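Local atomic coordinates of thioredoxin domain-containing protein (PDB entry 3U5R), a protein that is of unestablished function but, as a thioredoxin-fold member of the AhpC/TSA family, probably acts as an antioxidant oxidoreductase. Residues 26-30 with 197-202; 63-67 with 135-141; 71-77 with 144-148; 78-82 with 121-125. All coordinates share one frame; numbering follows the deposited sequence.

Overall arrangement
Contacts 2 and 3 lie in the buried core; contacts 1 and 4 lie nearer the surface and are partly open to solvent. Contacts 2 and 3 meet at adjacent strands of the mixed sheet, 61-66 and 146-150, which pair by backbone bonds such as Phe66 N to Asp146 O. Both are largely apolar, without a hydrogen bond across. Contact 1 is instead carried by backbone hydrogen bonds between 26-30 and 197-202, and it adjoins contact 3 where Cys201 pairs with Thr144. Contact 4 mixes a cation-pi stack, apolar packing against ring edges and a bridging water; helix 78-88 follows helix 72-75 of contact 3 along the chain. Its centre is about 21 Å from that of contact 1.

Contact 1: 26-30 with 197-202; sequences KTQSN and PSIGCN
The carbonyl oxygen of Gly200 is gripped twice. Thr27 N donates to Gly200 O at 2.9 Å, and a CA-H...O contact brings Lys26 CA to 3.1 Å from Gly200 O. This opens a short antiparallel beta ladder that joins the N-terminal end of the model to strand 199-202, the middle strand of a small three-stranded sheet beside the thioredoxin-like core. Thr27 and Gly200 form the hydrogen-bonded pair, the return bond from Gly200 N to Thr27 O having an angle of 170° at the hydrogen. Gln28 and Ile199 are the non-hydrogen-bonded pair, with side chains on one face: the CG of Gln28 meets CD1 of Ile199 at 3.4 Å as the two chains slant across each other. On the other face Thr27 OG1 rests on CB of Asn202, whose OD1 is hydrogen-bonded to Lys204 NZ. Beyond the ladder, Ser29 N donates to Ser198 O at 2.9 Å. The serine side chains have different duties, since Ser198 OG bonds to Pro145 O. Ser29 OG stands between its own N and carbonyl carbon (chi1 47°), which turns it to accept a weak, bent bond from Ser198 N at 3.0 Å.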
loop_
_atom_site.group_PDB
_atom_site.type_symbol
_atom_site.label_atom_id
_atom_site.label_comp_id
_atom_site.label_asym_id
_atom_site.label_seq_id
_atom_site.Cartn_x
_atom_site.Cartn_y
_atom_site.Cartn_z
ATOM N N LYS A 26 8.030 -13.396 -8.617
ATOM C CA LYS A 26 8.313 -12.928 -7.201
ATOM C C LYS A 26 9.516 -11.978 -7.168
ATOM O O LYS A 26 10.544 -12.346 -7.751
ATOM C CB LYS A 26 8.736 -14.087 -6.314
ATOM C CG LYS A 26 7.633 -15.011 -5.822
ATOM C CD LYS A 26 8.079 -15.673 -4.491
ATOM C CE LYS A 26 8.979 -16.898 -4.708
ATOM N NZ LYS A 26 8.129 -18.110 -5.041
ATOM N N THR A 27 9.411 -10.817 -6.490
ATOM C CA THR A 27 10.561 -9.908 -6.238
ATOM C C THR A 27 10.376 -9.215 -4.913
ATOM O O THR A 27 9.256 -9.173 -4.373
ATOM C CB THR A 27 10.688 -8.667 -7.172
ATOM O OG1 THR A 27 9.583 -8.546 -8.055
ATOM C CG2 THR A 27 12.096 -8.537 -7.863
ATOM N N GLN A 28 11.488 -8.671 -4.419
ATOM C CA GLN A 28 11.535 -7.826 -3.239
ATOM C C GLN A 28 11.261 -6.392 -3.622
ATOM O O GLN A 28 11.584 -5.968 -4.731
ATOM C CB GLN A 28 12.936 -7.810 -2.601
ATOM C CG GLN A 28 13.528 -9.130 -2.252
ATOM C CD GLN A 28 14.694 -8.991 -1.242
ATOM O OE1 GLN A 28 15.439 -7.994 -1.257
ATOM N NE2 GLN A 28 14.827 -9.978 -0.348
ATOM N N SER A 29 10.773 -5.618 -2.665
ATOM C CA SER A 29 10.612 -4.184 -2.879
ATOM C C SER A 29 12.029 -3.607 -3.139
ATOM O O SER A 29 13.040 -4.238 -2.750
ATOM C CB SER A 29 9.966 -3.530 -1.677
ATOM O OG SER A 29 10.585 -3.962 -0.473
ATOM N N ASN A 30 12.079 -2.468 -3.817
ATOM C CA ASN A 30 13.317 -1.705 -3.999
ATOM C C ASN A 30 13.885 -1.075 -2.727
ATOM O O ASN A 30 13.145 -0.847 -1.764
ATOM C CB ASN A 30 13.107 -0.617 -5.050
ATOM C CG ASN A 30 12.917 -1.192 -6.475
ATOM O OD1 ASN A 30 13.549 -2.197 -6.841
ATOM N ND2 ASN A 30 12.098 -0.516 -7.299
ATOM N N PRO A 197 12.615 -5.837 3.575
ATOM C CA PRO A 197 11.910 -5.566 2.331
ATOM C C PRO A 197 10.659 -6.466 2.178
ATOM O O PRO A 197 10.707 -7.616 2.592
ATOM C CB PRO A 197 12.926 -5.927 1.235
ATOM C CG PRO A 197 14.313 -5.896 1.951
ATOM C CD PRO A 197 14.062 -6.184 3.403
ATOM N N SER A 198 9.569 -5.964 1.571
ATOM C CA SER A 198 8.449 -6.876 1.360
ATOM C C SER A 198 8.807 -7.734 0.169
ATOM O O SER A 198 9.705 -7.408 -0.614
ATOM C CB SER A 198 7.134 -6.116 1.071
ATOM O OG SER A 198 7.321 -5.271 -0.050
ATOM N N ILE A 199 8.071 -8.822 0.026
ATOM C CA ILE A 199 8.200 -9.742 -1.087
ATOM C C ILE A 199 6.851 -9.892 -1.673
ATOM O O ILE A 199 5.865 -9.997 -0.929
ATOM C CB ILE A 199 8.574 -11.114 -0.572
ATOM C CG1 ILE A 199 9.916 -11.019 0.153
ATOM C CG2 ILE A 199 8.633 -12.162 -1.769
ATOM C CD1 ILE A 199 11.113 -11.029 -0.768
ATOM N N GLY A 200 6.769 -9.909 -2.996
ATOM C CA GLY A 200 5.482 -10.312 -3.621
ATOM C C GLY A 200 5.592 -10.656 -5.096
ATOM O O GLY A 200 6.669 -10.779 -5.621
ATOM N N CYS A 201 4.459 -10.732 -5.781
ATOM C CA CYS A 201 4.446 -10.797 -7.198
ATOM C C CYS A 201 4.943 -9.484 -7.767
ATOM O O CYS A 201 4.541 -8.420 -7.274
ATOM C CB CYS A 201 3.005 -10.998 -7.624
ATOM S SG CYS A 201 2.458 -12.721 -7.083
ATOM N N ASN A 202 5.775 -9.535 -8.819
ATOM C CA ASN A 202 6.125 -8.287 -9.503
ATOM C C ASN A 202 4.850 -7.567 -9.928
ATOM O O ASN A 202 3.826 -8.190 -10.283
ATOM C CB ASN A 202 7.089 -8.457 -10.704
ATOM C CG ASN A 202 6.479 -9.304 -11.829
ATOM O OD1 ASN A 202 5.985 -10.399 -11.580
ATOM N ND2 ASN A 202 6.468 -8.775 -13.070
#

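Contact 2: 63-67 with 135-141; sequences LVAFI and VAKAYGA
Phe66 and Val64, on one face of strand 61-66, pack against helix 134-139 and the turn that ends it. The strand is the middle one of the thioredoxin-like five-stranded sheet; helix residues 135-139 run at 119° to strand residues 63-66, the two axes 10.6 Å apart at their closest. No hydrogen bond joins the two segments; the contact is wholly buried. A CH-pi contact comes from the turn: Ala141 CB lies over one face of the Phe66 ring, 3.7 Å from its centroid. What puts it there is a Schellman motif, in which Gly140 takes positive phi and Ala141 N bonds back to Ala136 O. The aromatic pair is oblique, with the Phe66 and Tyr139 planes at 56° and Phe66 CZ 3.7 Å from Tyr139 CB. Other apolar contacts surround these. Phe66 CG, anti to the carbonyl carbon (chi1 -66°), swings the ring toward the helix, where CE1 comes 3.4 Å from Ala136 CA and CZ also nears Val135 CG1. A leucine in place of Phe66 would probably leave Ala141 CB without a ring to sit on and open a gap beside Ala136 and Tyr139. The Tyr139 hydroxyl bonds to Ala39 O, which fixes the far end of a ring whose one face carries Val64 CG1, toward the rim; the other methyl, Val64 CG2, meets Tyr139 CE2 at 4.0 Å.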
loop_
_atom_site.group_PDB
_atom_site.type_symbol
_atom_site.label_atom_id
_atom_site.label_comp_id
_atom_site.label_asym_id
_atom_site.label_seq_id
_atom_site.Cartn_x
_atom_site.Cartn_y
_atom_site.Cartn_z
ATOM N N LEU A 63 -0.092 6.062 4.586
ATOM C CA LEU A 63 0.409 4.840 4.009
ATOM C C LEU A 63 -0.036 4.739 2.531
ATOM O O LEU A 63 -1.251 4.812 2.246
ATOM C CB LEU A 63 -0.078 3.623 4.800
ATOM C CG LEU A 63 0.324 2.252 4.250
ATOM C CD1 LEU A 63 1.836 2.089 4.268
ATOM C CD2 LEU A 63 -0.349 1.138 5.035
ATOM N N VAL A 64 0.914 4.518 1.606
ATOM C CA VAL A 64 0.586 4.300 0.222
ATOM C C VAL A 64 0.964 2.850 -0.027
ATOM O O VAL A 64 2.131 2.460 0.203
ATOM C CB VAL A 64 1.367 5.211 -0.721
ATOM C CG1 VAL A 64 0.975 4.894 -2.219
ATOM C CG2 VAL A 64 1.091 6.687 -0.390
ATOM N N ALA A 65 -0.000 2.029 -0.492
ATOM C CA ALA A 65 0.219 0.588 -0.574
ATOM C C ALA A 65 -0.081 0.108 -1.928
ATOM O O ALA A 65 -1.228 0.293 -2.412
ATOM C CB ALA A 65 -0.742 -0.154 0.499
ATOM N N PHE A 66 0.900 -0.460 -2.619
ATOM C CA PHE A 66 0.625 -1.020 -3.947
ATOM C C PHE A 66 0.227 -2.482 -3.780
ATOM O O PHE A 66 1.014 -3.296 -3.314
ATOM C CB PHE A 66 1.852 -0.885 -4.873
ATOM C CG PHE A 66 2.166 0.539 -5.184
ATOM C CD1 PHE A 66 1.717 1.124 -6.358
ATOM C CD2 PHE A 66 2.814 1.318 -4.248
ATOM C CE1 PHE A 66 1.953 2.464 -6.621
ATOM C CE2 PHE A 66 3.060 2.692 -4.499
ATOM C CZ PHE A 66 2.649 3.242 -5.691
ATOM N N ILE A 67 -1.008 -2.809 -4.132
ATOM C CA ILE A 67 -1.485 -4.159 -3.935
ATOM C C ILE A 67 -2.103 -4.713 -5.242
ATOM O O ILE A 67 -1.958 -4.120 -6.301
ATOM C CB ILE A 67 -2.480 -4.224 -2.737
ATOM C CG1 ILE A 67 -3.695 -3.318 -2.959
ATOM C CG2 ILE A 67 -1.816 -3.809 -1.480
ATOM C CD1 ILE A 67 -4.736 -3.580 -1.878
ATOM N N VAL A 135 2.136 6.253 -11.535
ATOM C CA VAL A 135 2.344 6.401 -10.094
ATOM C C VAL A 135 3.249 5.273 -9.520
ATOM O O VAL A 135 4.163 5.584 -8.792
ATOM C CB VAL A 135 0.979 6.528 -9.327
ATOM C CG1 VAL A 135 1.196 6.627 -7.821
ATOM C CG2 VAL A 135 0.141 7.738 -9.970
ATOM N N ALA A 136 3.004 4.009 -9.860
ATOM C CA ALA A 136 3.891 2.949 -9.420
ATOM C C ALA A 136 5.361 3.315 -9.787
ATOM O O ALA A 136 6.292 3.135 -8.992
ATOM C CB ALA A 136 3.468 1.603 -10.090
ATOM N N LYS A 137 5.555 3.829 -11.002
ATOM C CA LYS A 137 6.926 4.226 -11.413
ATOM C C LYS A 137 7.508 5.387 -10.632
ATOM O O LYS A 137 8.697 5.336 -10.233
ATOM C CB LYS A 137 6.959 4.581 -12.910
ATOM C CG LYS A 137 6.752 3.452 -13.870
ATOM C CD LYS A 137 7.114 4.000 -15.327
ATOM C CE LYS A 137 6.212 3.449 -16.426
ATOM N NZ LYS A 137 6.322 4.300 -17.684
ATOM N N ALA A 138 6.686 6.409 -10.327
ATOM C CA ALA A 138 7.178 7.546 -9.510
ATOM C C ALA A 138 7.528 7.150 -8.066
ATOM O O ALA A 138 8.443 7.722 -7.507
ATOM C CB ALA A 138 6.143 8.769 -9.497
ATOM N N TYR A 139 6.795 6.191 -7.465
ATOM C CA TYR A 139 7.093 5.743 -6.079
ATOM C C TYR A 139 8.239 4.756 -6.071
ATOM O O TYR A 139 8.902 4.584 -5.028
ATOM C CB TYR A 139 5.814 5.103 -5.425
ATOM C CG TYR A 139 4.944 6.156 -4.769
ATOM C CD1 TYR A 139 4.227 7.029 -5.527
ATOM C CD2 TYR A 139 4.943 6.343 -3.395
ATOM C CE1 TYR A 139 3.475 8.014 -4.975
ATOM C CE2 TYR A 139 4.163 7.376 -2.823
ATOM C CZ TYR A 139 3.462 8.179 -3.610
ATOM O OH TYR A 139 2.733 9.201 -3.064
ATOM N N GLY A 140 8.504 4.173 -7.249
ATOM C CA GLY A 140 9.473 3.096 -7.386
ATOM C C GLY A 140 8.981 1.810 -6.703
ATOM O O GLY A 140 9.796 1.086 -6.106
ATOM N N ALA A 141 7.668 1.536 -6.803
ATOM C CA ALA A 141 7.103 0.233 -6.465
ATOM C C ALA A 141 7.593 -0.862 -7.409
ATOM O O ALA A 141 7.722 -0.653 -8.640
ATOM C CB ALA A 141 5.522 0.289 -6.470
#

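Contact 3: 71-77 with 144-148; sequences CPFVVLI and TPDFF
The first turn of helix 72-75 faces the cis peptide between Thr144 and Pro145, with Val74 CA and Pro145 CA 5.7 Å apart. Cys71 is the N-cap residue of the helix, and Cys71 O accepts from Val75 N. A cysteine at a helix start opposite a cis-proline is the layout known from redox-active proteins of the thioredoxin fold, consistent with a redox site here. The Cys71 side chain points at Thr144: SG is anti to the backbone N (chi1 170°), which sets it 3.4 Å from Thr144 O, in van der Waals contact. One turn on, Val74 CG2 sits against the cis peptide itself, 3.6 Å from Pro145 N, while the CB of Phe73 touches Pro145 CD and its ring leads away. Ile77 completes the row. Its CG1 stands between N and carbonyl carbon (chi1 59°), and from there CD1 reaches both CG of Pro145, at 3.9 Å, and the edge of the Phe147 ring, at 3.6 Å from CZ and in the ring plane. Around this contact, strand 199-202 pairs with Thr144 through Cys201, whose side chain also touches Cys71, while strand 61-66 pairs with Asp146 and Phe148 and lays Leu63 and Ala65 against Phe147.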
loop_
_atom_site.group_PDB
_atom_site.type_symbol
_atom_site.label_atom_id
_atom_site.label_comp_id
_atom_site.label_asym_id
_atom_site.label_seq_id
_atom_site.Cartn_x
_atom_site.Cartn_y
_atom_site.Cartn_z
ATOM N N CYS A 71 -2.697 -11.550 -6.425
ATOM C CA CYS A 71 -1.393 -11.943 -5.882
ATOM C C CYS A 71 -1.502 -12.715 -4.495
ATOM O O CYS A 71 -2.064 -12.199 -3.555
ATOM C CB CYS A 71 -0.513 -10.667 -5.720
ATOM S SG CYS A 71 0.987 -11.046 -4.777
ATOM N N PRO A 72 -0.970 -13.976 -4.365
ATOM C CA PRO A 72 -0.979 -14.740 -3.068
ATOM C C PRO A 72 -0.367 -14.006 -1.892
ATOM O O PRO A 72 -0.806 -14.164 -0.734
ATOM C CB PRO A 72 -0.136 -15.986 -3.353
ATOM C CG PRO A 72 -0.203 -16.137 -4.845
ATOM C CD PRO A 72 -0.312 -14.752 -5.440
ATOM N N PHE A 73 0.603 -13.156 -2.141
ATOM C CA PHE A 73 1.185 -12.388 -1.021
ATOM C C PHE A 73 0.267 -11.302 -0.522
ATOM O O PHE A 73 0.322 -10.962 0.681
ATOM C CB PHE A 73 2.559 -11.783 -1.424
ATOM C CG PHE A 73 3.545 -12.820 -1.735
ATOM C CD1 PHE A 73 3.499 -13.480 -2.944
ATOM C CD2 PHE A 73 4.472 -13.210 -0.763
ATOM C CE1 PHE A 73 4.393 -14.502 -3.198
ATOM C CE2 PHE A 73 5.365 -14.246 -0.993
ATOM C CZ PHE A 73 5.301 -14.890 -2.205
ATOM N N VAL A 74 -0.566 -10.734 -1.411
ATOM C CA VAL A 74 -1.592 -9.850 -0.939
ATOM C C VAL A 74 -2.796 -10.591 -0.346
ATOM O O VAL A 74 -3.352 -10.159 0.648
ATOM C CB VAL A 74 -2.056 -8.939 -2.093
ATOM C CG1 VAL A 74 -3.328 -8.090 -1.697
ATOM C CG2 VAL A 74 -0.879 -8.040 -2.509
ATOM N N VAL A 75 -3.246 -11.675 -1.005
ATOM C CA VAL A 75 -4.339 -12.529 -0.441
ATOM C C VAL A 75 -4.074 -12.888 1.024
ATOM O O VAL A 75 -4.944 -12.725 1.928
ATOM C CB VAL A 75 -4.603 -13.801 -1.380
ATOM C CG1 VAL A 75 -5.491 -14.947 -0.672
ATOM C CG2 VAL A 75 -5.255 -13.317 -2.760
ATOM N N LEU A 76 -2.848 -13.317 1.299
ATOM C CA LEU A 76 -2.440 -13.560 2.689
ATOM C C LEU A 76 -2.833 -12.466 3.737
ATOM O O LEU A 76 -3.229 -12.796 4.875
ATOM C CB LEU A 76 -0.924 -13.783 2.745
ATOM C CG LEU A 76 -0.360 -14.092 4.123
ATOM C CD1 LEU A 76 -0.631 -15.543 4.615
ATOM C CD2 LEU A 76 1.135 -13.822 4.049
ATOM N N ILE A 77 -2.698 -11.176 3.408
ATOM C CA ILE A 77 -2.793 -10.134 4.420
ATOM C C ILE A 77 -4.058 -9.285 4.197
ATOM O O ILE A 77 -4.247 -8.248 4.805
ATOM C CB ILE A 77 -1.593 -9.197 4.335
ATOM C CG1 ILE A 77 -1.570 -8.584 2.912
ATOM C CG2 ILE A 77 -0.308 -9.940 4.608
ATOM C CD1 ILE A 77 -0.540 -7.484 2.786
ATOM N N THR A 144 3.825 -6.503 -5.268
ATOM C CA THR A 144 2.600 -6.306 -4.470
ATOM C C THR A 144 2.712 -7.352 -3.379
ATOM O O THR A 144 2.913 -8.524 -3.701
ATOM C CB THR A 144 1.317 -6.537 -5.332
ATOM O OG1 THR A 144 1.363 -7.871 -5.853
ATOM C CG2 THR A 144 1.226 -5.478 -6.534
ATOM N N PRO A 145 2.539 -6.978 -2.100
ATOM C CA PRO A 145 2.246 -5.649 -1.629
ATOM C C PRO A 145 3.549 -4.879 -1.462
ATOM O O PRO A 145 4.578 -5.482 -1.112
ATOM C CB PRO A 145 1.692 -5.893 -0.255
ATOM C CG PRO A 145 2.468 -7.151 0.262
ATOM C CD PRO A 145 2.723 -7.949 -0.998
ATOM N N ASP A 146 3.512 -3.559 -1.677
ATOM C CA ASP A 146 4.699 -2.691 -1.442
ATOM C C ASP A 146 4.228 -1.516 -0.600
ATOM O O ASP A 146 3.350 -0.764 -1.046
ATOM C CB ASP A 146 5.240 -2.181 -2.802
ATOM C CG ASP A 146 6.745 -1.929 -2.774
ATOM O OD1 ASP A 146 7.295 -1.746 -1.660
ATOM O OD2 ASP A 146 7.353 -1.970 -3.858
ATOM N N PHE A 147 4.690 -1.416 0.643
ATOM C CA PHE A 147 4.178 -0.410 1.566
ATOM C C PHE A 147 5.131 0.759 1.776
ATOM O O PHE A 147 6.313 0.543 2.098
ATOM C CB PHE A 147 3.969 -1.057 2.946
ATOM C CG PHE A 147 2.949 -2.192 2.941
ATOM C CD1 PHE A 147 1.581 -1.896 2.997
ATOM C CD2 PHE A 147 3.358 -3.546 2.938
ATOM C CE1 PHE A 147 0.622 -2.930 3.018
ATOM C CE2 PHE A 147 2.387 -4.586 2.958
ATOM C CZ PHE A 147 1.015 -4.260 2.985
ATOM N N PHE A 148 4.627 1.993 1.644
ATOM C CA PHE A 148 5.462 3.186 1.845
ATOM C C PHE A 148 4.749 4.038 2.902
ATOM O O PHE A 148 3.636 4.526 2.637
ATOM C CB PHE A 148 5.540 4.012 0.533
ATOM C CG PHE A 148 6.202 3.321 -0.668
ATOM C CD1 PHE A 148 5.551 2.340 -1.422
ATOM C CD2 PHE A 148 7.477 3.737 -1.107
ATOM C CE1 PHE A 148 6.169 1.732 -2.510
ATOM C CE2 PHE A 148 8.083 3.186 -2.218
ATOM C CZ PHE A 148 7.448 2.176 -2.951
#

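Contact 4: 78-82 with 121-125; sequences REALA and YGYGF
The guanidinium of Arg78 lies flat on one face of the Tyr121 ring, planes 16° apart and CZ 3.7 Å from the centroid, a stacked cation-pi pair. At the guanidinium's edge, near its plane, lies Tyr123 OH, 3.4 Å from Arg78 CG. Arg78 CD rests over the centre of the Tyr121 face, 3.3 Å from the centroid, as the chain bends at chi2 and chi3. NH1 ends above the Tyr121 hydroxyl, too poorly angled for a hydrogen bond; NH2 has a long, weak ion pair with Glu117. The Tyr123 ring meets helix 78-88 with its edge, receiving Ala82 CB 3.7 Å from CD1 and Arg78 O near its plane, while Phe125 CZ covers part of one face. Phe125 presents its edge to Ala82 CA and its CZ to Leu81 CG, 4.1 Å away. A water links Ala82 O to Gly124 N, 2.8 Å from each. A leucine at Tyr121 would remove the flat surface under Arg78, whose guanidinium would probably turn freely. The contact joins two beta-alpha-beta crossovers of the thioredoxin-like fold: helix 78-88 packs on the turn from helix 111-121 to strand 127-129, and Phe125 continues inward to Val95 and Ala97 of the sheet.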
loop_
_atom_site.group_PDB
_atom_site.type_symbol
_atom_site.label_atom_id
_atom_site.label_comp_id
_atom_site.label_asym_id
_atom_site.label_seq_id
_atom_site.Cartn_x
_atom_site.Cartn_y
_atom_site.Cartn_z
ATOM N N ARG A 78 -4.921 -9.658 3.290
ATOM C CA ARG A 78 -6.017 -8.804 2.931
ATOM C C ARG A 78 -7.015 -8.508 4.068
ATOM O O ARG A 78 -7.365 -7.389 4.307
ATOM C CB ARG A 78 -6.630 -9.292 1.634
ATOM C CG ARG A 78 -8.049 -9.236 1.466
ATOM C CD ARG A 78 -8.537 -10.532 0.804
ATOM N NE ARG A 78 -8.344 -10.591 -0.617
ATOM C CZ ARG A 78 -8.571 -11.640 -1.375
ATOM N NH1 ARG A 78 -8.962 -12.782 -0.871
ATOM N NH2 ARG A 78 -8.377 -11.537 -2.654
ATOM N N GLU A 79 -7.373 -9.521 4.805
ATOM C CA GLU A 79 -8.215 -9.320 5.942
ATOM C C GLU A 79 -7.521 -8.436 7.017
ATOM O O GLU A 79 -8.108 -7.609 7.589
ATOM C CB GLU A 79 -8.651 -10.658 6.485
ATOM C CG GLU A 79 -9.561 -11.440 5.548
ATOM C CD GLU A 79 -8.834 -12.163 4.380
ATOM O OE1 GLU A 79 -7.580 -12.260 4.339
ATOM O OE2 GLU A 79 -9.567 -12.640 3.473
ATOM N N ALA A 80 -6.253 -8.682 7.251
ATOM C CA ALA A 80 -5.455 -7.936 8.176
ATOM C C ALA A 80 -5.271 -6.494 7.774
ATOM O O ALA A 80 -5.272 -5.670 8.565
ATOM C CB ALA A 80 -4.194 -8.568 8.392
ATOM N N LEU A 81 -5.135 -6.246 6.515
ATOM C CA LEU A 81 -4.951 -4.888 6.064
ATOM C C LEU A 81 -6.228 -4.061 6.278
ATOM O O LEU A 81 -6.168 -2.887 6.659
ATOM C CB LEU A 81 -4.607 -4.934 4.588
ATOM C CG LEU A 81 -4.395 -3.593 3.868
ATOM C CD1 LEU A 81 -3.264 -2.831 4.594
ATOM C CD2 LEU A 81 -3.986 -3.906 2.375
ATOM N N ALA A 82 -7.398 -4.656 5.984
ATOM C CA ALA A 82 -8.636 -3.952 6.189
ATOM C C ALA A 82 -8.815 -3.689 7.694
ATOM O O ALA A 82 -9.254 -2.588 8.107
ATOM C CB ALA A 82 -9.831 -4.759 5.571
ATOM N N TYR A 121 -14.063 -7.420 0.734
ATOM C CA TYR A 121 -13.158 -7.512 1.875
ATOM C C TYR A 121 -13.278 -6.365 2.881
ATOM O O TYR A 121 -12.503 -6.305 3.831
ATOM C CB TYR A 121 -11.708 -7.779 1.406
ATOM C CG TYR A 121 -11.666 -9.051 0.639
ATOM C CD1 TYR A 121 -11.721 -10.282 1.315
ATOM C CD2 TYR A 121 -11.676 -9.049 -0.739
ATOM C CE1 TYR A 121 -11.773 -11.480 0.622
ATOM C CE2 TYR A 121 -11.704 -10.231 -1.446
ATOM C CZ TYR A 121 -11.748 -11.456 -0.742
ATOM O OH TYR A 121 -11.768 -12.650 -1.411
ATOM N N GLY A 122 -14.245 -5.482 2.680
ATOM C CA GLY A 122 -14.556 -4.435 3.675
ATOM C C GLY A 122 -13.452 -3.343 3.746
ATOM O O GLY A 122 -13.154 -2.804 4.815
ATOM N N TYR A 123 -12.836 -3.026 2.609
ATOM C CA TYR A 123 -11.739 -2.029 2.652
ATOM C C TYR A 123 -12.342 -0.652 2.962
ATOM O O TYR A 123 -13.076 -0.119 2.133
ATOM C CB TYR A 123 -11.073 -1.996 1.251
ATOM C CG TYR A 123 -10.151 -3.161 0.909
ATOM C CD1 TYR A 123 -9.726 -4.090 1.891
ATOM C CD2 TYR A 123 -9.629 -3.274 -0.343
ATOM C CE1 TYR A 123 -8.782 -5.113 1.593
ATOM C CE2 TYR A 123 -8.714 -4.327 -0.684
ATOM C CZ TYR A 123 -8.307 -5.234 0.282
ATOM O OH TYR A 123 -7.406 -6.239 -0.082
ATOM N N GLY A 124 -12.025 -0.079 4.116
ATOM C CA GLY A 124 -12.460 1.267 4.425
ATOM C C GLY A 124 -11.633 2.384 3.744
ATOM O O GLY A 124 -12.056 3.539 3.687
ATOM N N PHE A 125 -10.475 2.043 3.226
ATOM C CA PHE A 125 -9.543 3.061 2.636
ATOM C C PHE A 125 -9.802 3.149 1.125
ATOM O O PHE A 125 -10.328 2.202 0.517
ATOM C CB PHE A 125 -8.098 2.619 2.845
ATOM C CG PHE A 125 -7.882 1.155 2.557
ATOM C CD1 PHE A 125 -7.944 0.230 3.567
ATOM C CD2 PHE A 125 -7.611 0.722 1.258
ATOM C CE1 PHE A 125 -7.716 -1.153 3.324
ATOM C CE2 PHE A 125 -7.355 -0.673 0.977
ATOM C CZ PHE A 125 -7.461 -1.620 2.033
HETATM O O HOH W 1 -10.489 -0.784 6.295
#